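Local coordinates for protein nucleoside permease NupG (Escherichia coli K-12, PDB 7DLA) that carries purine and pyrimidine nucleosides across the inner membrane in symport with protons, driven by the proton motive force, at residues I288-Y300 / Q381-A395. The protein carries 1 engineered substitution. Sequence-based numbering, arbitrary orientation.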
loop_
_atom_site.group_PDB
_atom_site.type_symbol
_atom_site.label_atom_id
_atom_site.label_comp_id
_atom_site.label_asym_id
_atom_site.label_seq_id
_atom_site.Cartn_x
_atom_site.Cartn_y
_atom_site.Cartn_z
ATOM N N ILE A 288 16.456 -3.186 -3.413
ATOM C CA ILE A 288 16.953 -1.823 -3.560
ATOM C C ILE A 288 17.441 -1.558 -4.983
ATOM O O ILE A 288 17.258 -0.467 -5.527
ATOM C CB ILE A 288 18.050 -1.567 -2.523
ATOM C CG1 ILE A 288 17.428 -1.106 -1.220
ATOM C CG2 ILE A 288 19.013 -0.541 -3.023
ATOM C CD1 ILE A 288 18.390 -1.172 -0.100
ATOM N N VAL A 289 18.084 -2.537 -5.604
ATOM C CA VAL A 289 18.526 -2.350 -6.982
ATOM C C VAL A 289 17.325 -2.309 -7.921
ATOM O O VAL A 289 17.278 -1.507 -8.874
ATOM C CB VAL A 289 19.535 -3.454 -7.359
ATOM C CG1 VAL A 289 19.742 -3.549 -8.874
ATOM C CG2 VAL A 289 20.839 -3.184 -6.662
ATOM N N ALA A 290 16.321 -3.150 -7.655
ATOM C CA ALA A 290 15.142 -3.177 -8.511
ATOM C C ALA A 290 14.430 -1.823 -8.533
ATOM O O ALA A 290 13.893 -1.425 -9.569
ATOM C CB ALA A 290 14.200 -4.294 -8.057
ATOM N N TRP A 291 14.407 -1.107 -7.401
ATOM C CA TRP A 291 13.782 0.218 -7.412
ATOM C C TRP A 291 14.482 1.165 -8.382
ATOM O O TRP A 291 13.827 1.969 -9.069
ATOM C CB TRP A 291 13.748 0.831 -6.013
ATOM C CG TRP A 291 12.621 0.335 -5.176
ATOM C CD1 TRP A 291 12.691 -0.467 -4.073
ATOM C CD2 TRP A 291 11.221 0.569 -5.415
ATOM N NE1 TRP A 291 11.416 -0.717 -3.589
ATOM C CE2 TRP A 291 10.503 -0.096 -4.399
ATOM C CE3 TRP A 291 10.506 1.287 -6.387
ATOM C CZ2 TRP A 291 9.107 -0.069 -4.329
ATOM C CZ3 TRP A 291 9.110 1.314 -6.316
ATOM C CH2 TRP A 291 8.428 0.641 -5.295
ATOM N N ILE A 292 15.814 1.106 -8.429
ATOM C CA ILE A 292 16.559 1.886 -9.416
ATOM C C ILE A 292 16.015 1.594 -10.798
ATOM O O ILE A 292 15.584 2.502 -11.524
ATOM C CB ILE A 292 18.061 1.555 -9.362
ATOM C CG1 ILE A 292 18.636 1.809 -7.974
ATOM C CG2 ILE A 292 18.813 2.351 -10.443
ATOM C CD1 ILE A 292 20.079 1.397 -7.859
ATOM N N LEU A 293 16.059 0.305 -11.170
ATOM C CA LEU A 293 15.599 -0.104 -12.498
ATOM C C LEU A 293 14.174 0.363 -12.779
ATOM O O LEU A 293 13.861 0.825 -13.886
ATOM C CB LEU A 293 15.667 -1.608 -12.627
ATOM C CG LEU A 293 16.927 -2.267 -13.113
ATOM C CD1 LEU A 293 16.923 -3.642 -12.499
ATOM C CD2 LEU A 293 16.854 -2.380 -14.615
ATOM N N ARG A 294 13.297 0.243 -11.787
ATOM C CA ARG A 294 11.907 0.645 -11.939
ATOM C C ARG A 294 11.826 2.114 -12.345
ATOM O O ARG A 294 11.324 2.449 -13.432
ATOM C CB ARG A 294 11.180 0.375 -10.615
ATOM C CG ARG A 294 9.662 0.173 -10.613
ATOM C CD ARG A 294 8.873 1.424 -10.964
ATOM N NE ARG A 294 7.441 1.270 -10.685
ATOM C CZ ARG A 294 6.555 0.589 -11.404
ATOM N NH1 ARG A 294 6.919 -0.049 -12.514
ATOM N NH2 ARG A 294 5.292 0.551 -10.988
ATOM N N PHE A 295 12.365 3.002 -11.496
ATOM C CA PHE A 295 12.292 4.435 -11.787
ATOM C C PHE A 295 13.048 4.793 -13.071
ATOM O O PHE A 295 12.616 5.674 -13.824
ATOM C CB PHE A 295 12.843 5.241 -10.618
ATOM C CG PHE A 295 12.044 5.112 -9.343
ATOM C CD1 PHE A 295 10.710 5.467 -9.294
ATOM C CD2 PHE A 295 12.661 4.676 -8.168
ATOM C CE1 PHE A 295 9.986 5.369 -8.111
ATOM C CE2 PHE A 295 11.945 4.575 -6.984
ATOM C CZ PHE A 295 10.598 4.920 -6.963
ATOM N N ALA A 296 14.173 4.122 -13.345
ATOM C CA ALA A 296 14.905 4.360 -14.587
ATOM C C ALA A 296 14.061 4.019 -15.810
ATOM O O ALA A 296 14.079 4.750 -16.809
ATOM C CB ALA A 296 16.192 3.546 -14.594
ATOM N N LEU A 297 13.314 2.913 -15.750
ATOM C CA LEU A 297 12.498 2.506 -16.889
ATOM C C LEU A 297 11.270 3.416 -17.085
ATOM O O LEU A 297 10.817 3.627 -18.225
ATOM C CB LEU A 297 12.103 1.040 -16.714
ATOM C CG LEU A 297 13.194 0.013 -16.996
ATOM C CD1 LEU A 297 12.692 -1.345 -16.692
ATOM C CD2 LEU A 297 13.634 0.044 -18.440
ATOM N N PHE A 298 10.719 3.943 -15.985
ATOM C CA PHE A 298 9.693 4.986 -16.057
ATOM C C PHE A 298 10.221 6.258 -16.707
ATOM O O PHE A 298 9.498 6.919 -17.462
ATOM C CB PHE A 298 9.196 5.282 -14.647
ATOM C CG PHE A 298 7.889 4.656 -14.317
ATOM C CD1 PHE A 298 7.621 3.351 -14.672
ATOM C CD2 PHE A 298 6.989 5.327 -13.493
ATOM C CE1 PHE A 298 6.426 2.771 -14.321
ATOM C CE2 PHE A 298 5.806 4.749 -13.118
ATOM C CZ PHE A 298 5.520 3.472 -13.532
ATOM N N ALA A 299 11.471 6.627 -16.394
ATOM C CA ALA A 299 12.092 7.831 -16.938
ATOM C C ALA A 299 12.230 7.800 -18.456
ATOM O O ALA A 299 12.135 8.847 -19.100
ATOM C CB ALA A 299 13.456 8.036 -16.301
ATOM N N TYR A 300 12.427 6.637 -19.053
ATOM C CA TYR A 300 12.491 6.542 -20.500
ATOM C C TYR A 300 11.273 5.881 -21.112
ATOM O O TYR A 300 11.271 5.612 -22.317
ATOM C CB TYR A 300 13.763 5.814 -20.914
ATOM C CG TYR A 300 14.960 6.567 -20.454
ATOM C CD1 TYR A 300 15.360 6.545 -19.131
ATOM C CD2 TYR A 300 15.666 7.356 -21.343
ATOM C CE1 TYR A 300 16.470 7.266 -18.711
ATOM C CE2 TYR A 300 16.752 8.083 -20.942
ATOM C CZ TYR A 300 17.160 8.036 -19.628
ATOM O OH TYR A 300 18.257 8.767 -19.245
ATOM N N GLN A 381 10.284 12.835 -16.928
ATOM C CA GLN A 381 11.601 12.216 -17.073
ATOM C C GLN A 381 12.511 12.613 -15.912
ATOM O O GLN A 381 13.021 11.747 -15.191
ATOM C CB GLN A 381 12.224 12.587 -18.421
ATOM C CG GLN A 381 13.156 11.496 -18.916
ATOM C CD GLN A 381 13.832 11.767 -20.237
ATOM O OE1 GLN A 381 14.589 12.720 -20.363
ATOM N NE2 GLN A 381 13.601 10.890 -21.222
ATOM N N THR A 382 12.662 13.926 -15.674
ATOM C CA THR A 382 13.461 14.422 -14.553
ATOM C C THR A 382 12.935 13.952 -13.197
ATOM O O THR A 382 13.724 13.612 -12.310
ATOM C CB THR A 382 13.527 15.940 -14.610
ATOM O OG1 THR A 382 14.179 16.310 -15.823
ATOM C CG2 THR A 382 14.280 16.516 -13.410
ATOM N N VAL A 383 11.619 13.972 -12.993
ATOM C CA VAL A 383 11.057 13.460 -11.744
ATOM C C VAL A 383 11.564 12.041 -11.478
ATOM O O VAL A 383 12.147 11.747 -10.417
ATOM C CB VAL A 383 9.518 13.523 -11.803
ATOM C CG1 VAL A 383 8.893 13.025 -10.534
ATOM C CG2 VAL A 383 9.048 14.945 -12.073
ATOM N N TRP A 384 11.409 11.155 -12.478
ATOM C CA TRP A 384 11.799 9.750 -12.321
ATOM C C TRP A 384 13.306 9.585 -12.185
ATOM O O TRP A 384 13.774 8.654 -11.527
ATOM C CB TRP A 384 11.284 8.879 -13.474
ATOM C CG TRP A 384 9.791 8.828 -13.561
ATOM C CD1 TRP A 384 9.027 9.045 -14.675
ATOM C CD2 TRP A 384 8.867 8.603 -12.482
ATOM N NE1 TRP A 384 7.694 8.946 -14.363
ATOM C CE2 TRP A 384 7.568 8.685 -13.025
ATOM C CE3 TRP A 384 9.014 8.332 -11.117
ATOM C CZ2 TRP A 384 6.424 8.494 -12.251
ATOM C CZ3 TRP A 384 7.891 8.156 -10.349
ATOM C CH2 TRP A 384 6.605 8.229 -10.919
ATOM N N LEU A 385 14.088 10.463 -12.808
ATOM C CA LEU A 385 15.527 10.385 -12.611
ATOM C C LEU A 385 15.902 10.764 -11.194
ATOM O O LEU A 385 16.744 10.094 -10.590
ATOM C CB LEU A 385 16.281 11.249 -13.625
ATOM C CG LEU A 385 16.203 10.753 -15.081
ATOM C CD1 LEU A 385 17.022 11.617 -16.043
ATOM C CD2 LEU A 385 16.627 9.286 -15.203
ATOM N N ILE A 386 15.295 11.813 -10.620
ATOM C CA ILE A 386 15.777 12.100 -9.271
ATOM C C ILE A 386 15.323 10.984 -8.332
ATOM O O ILE A 386 16.003 10.683 -7.346
ATOM C CB ILE A 386 15.369 13.464 -8.688
ATOM C CG1 ILE A 386 13.989 13.435 -8.101
ATOM C CG2 ILE A 386 15.403 14.548 -9.735
ATOM C CD1 ILE A 386 13.884 14.457 -6.988
ATOM N N PHE A 387 14.209 10.308 -8.653
ATOM C CA PHE A 387 13.782 9.163 -7.837
ATOM C C PHE A 387 14.691 7.948 -8.023
ATOM O O PHE A 387 15.015 7.261 -7.045
ATOM C CB PHE A 387 12.331 8.805 -8.147
ATOM C CG PHE A 387 11.350 9.800 -7.606
ATOM C CD1 PHE A 387 11.584 10.424 -6.388
ATOM C CD2 PHE A 387 10.223 10.160 -8.335
ATOM C CE1 PHE A 387 10.694 11.364 -5.895
ATOM C CE2 PHE A 387 9.335 11.086 -7.842
ATOM C CZ PHE A 387 9.575 11.695 -6.625
ATOM N N ALA A 388 15.108 7.664 -9.260
ATOM C CA ALA A 388 16.089 6.612 -9.508
ATOM C C ALA A 388 17.445 6.932 -8.872
ATOM O O ALA A 388 18.157 6.027 -8.407
ATOM C CB ALA A 388 16.253 6.401 -11.012
ATOM N N GLY A 389 17.809 8.215 -8.816
ATOM C CA GLY A 389 19.050 8.607 -8.187
ATOM C C GLY A 389 18.990 8.514 -6.685
ATOM O O GLY A 389 19.981 8.152 -6.044
ATOM N N TYR A 390 17.842 8.824 -6.091
ATOM C CA TYR A 390 17.744 8.594 -4.655
ATOM C C TYR A 390 17.728 7.100 -4.358
ATOM O O TYR A 390 18.299 6.660 -3.344
ATOM C CB TYR A 390 16.536 9.348 -4.087
ATOM C CG TYR A 390 16.030 8.978 -2.697
ATOM C CD1 TYR A 390 16.452 9.656 -1.563
ATOM C CD2 TYR A 390 14.996 8.083 -2.550
ATOM C CE1 TYR A 390 15.935 9.365 -0.314
ATOM C CE2 TYR A 390 14.472 7.789 -1.313
ATOM C CZ TYR A 390 14.939 8.428 -0.199
ATOM O OH TYR A 390 14.376 8.095 1.020
ATOM N N SER A 391 17.155 6.300 -5.270
ATOM C CA SER A 391 17.322 4.852 -5.174
ATOM C C SER A 391 18.800 4.470 -5.136
ATOM O O SER A 391 19.194 3.574 -4.383
ATOM C CB SER A 391 16.615 4.149 -6.338
ATOM O OG SER A 391 15.215 4.120 -6.149
ATOM N N VAL A 392 19.624 5.146 -5.944
ATOM C CA VAL A 392 21.055 4.846 -6.010
ATOM C C VAL A 392 21.741 5.194 -4.698
ATOM O O VAL A 392 22.575 4.436 -4.188
ATOM C CB VAL A 392 21.709 5.598 -7.180
ATOM C CG1 VAL A 392 23.169 5.840 -6.877
ATOM C CG2 VAL A 392 21.598 4.806 -8.438
ATOM N N VAL A 393 21.446 6.371 -4.164
ATOM C CA VAL A 393 22.024 6.732 -2.875
ATOM C C VAL A 393 21.689 5.661 -1.849
ATOM O O VAL A 393 22.566 5.171 -1.122
ATOM C CB VAL A 393 21.531 8.117 -2.424
ATOM C CG1 VAL A 393 21.984 8.412 -0.995
ATOM C CG2 VAL A 393 21.982 9.210 -3.412
ATOM N N LEU A 394 20.412 5.266 -1.799
ATOM C CA LEU A 394 19.995 4.181 -0.906
ATOM C C LEU A 394 20.784 2.892 -1.154
ATOM O O LEU A 394 21.159 2.194 -0.205
ATOM C CB LEU A 394 18.493 3.927 -1.046
ATOM C CG LEU A 394 17.571 4.999 -0.461
ATOM C CD1 LEU A 394 16.148 4.498 -0.536
ATOM C CD2 LEU A 394 17.942 5.420 0.977
ATOM N N ALA A 395 21.035 2.556 -2.418
ATOM C CA ALA A 395 21.833 1.381 -2.729
ATOM C C ALA A 395 23.214 1.505 -2.135
ATOM O O ALA A 395 23.735 0.557 -1.527
ATOM C CB ALA A 395 21.948 1.195 -4.235
#
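Trp384 and Phe295 each hold CG anti to their own carbonyl carbon (chi1 near -65°), torsions that bring the two rings together from facing helices: Phe295 CD1 lies 3.8 Å from Trp384 CE3, the side chains crossing at about a right angle. Segments 288-299 and 381-395 belong to two antiparallel transmembrane spans of a major facilitator superfamily transporter. The axes of these segments are 8.0 Å apart at closest approach, with 165° between directions, and two side chains of 288-299 are seated as knobs in holes of 381-395. Phe295 is one knob, among Trp384, Phe387, Ala388 and Ser391. Phe387 CB lies over the centre of one face of its ring, 3.9 Å from the Phe295 centroid, a CH-pi contact, whereas Ser391 OG sits at the ring edge, near the plane. That hydroxyl is hydrogen-bonded to Glu223, so its polar need is met beyond the two helices. Ile292 is the second knob: its CG1 lies against Ser391 CB and its CD1 against Val392 CG2, with Ala388 and Ala395 completing the hole.

Towards the periplasmic end, Phe298 approaches the indole of Trp384 edge to face, planes at 79° and its ring centroid 5.0 Å from that of the six-membered ring. Phe234 of helix 226-236 meets both aromatics. A leucine in place of Trp384 would probably leave the Phe298 edge without its aromatic face and open a gap beside Phe295. Close by, Ala299 CB touches both Trp384 CB (3.7 Å) and Leu385 CD2 (3.6 Å). The Phe298–Trp384 pair is completed by a second CH-pi contact, Phe298 CB standing 3.7 Å from the centroid of the five-membered ring of Trp384.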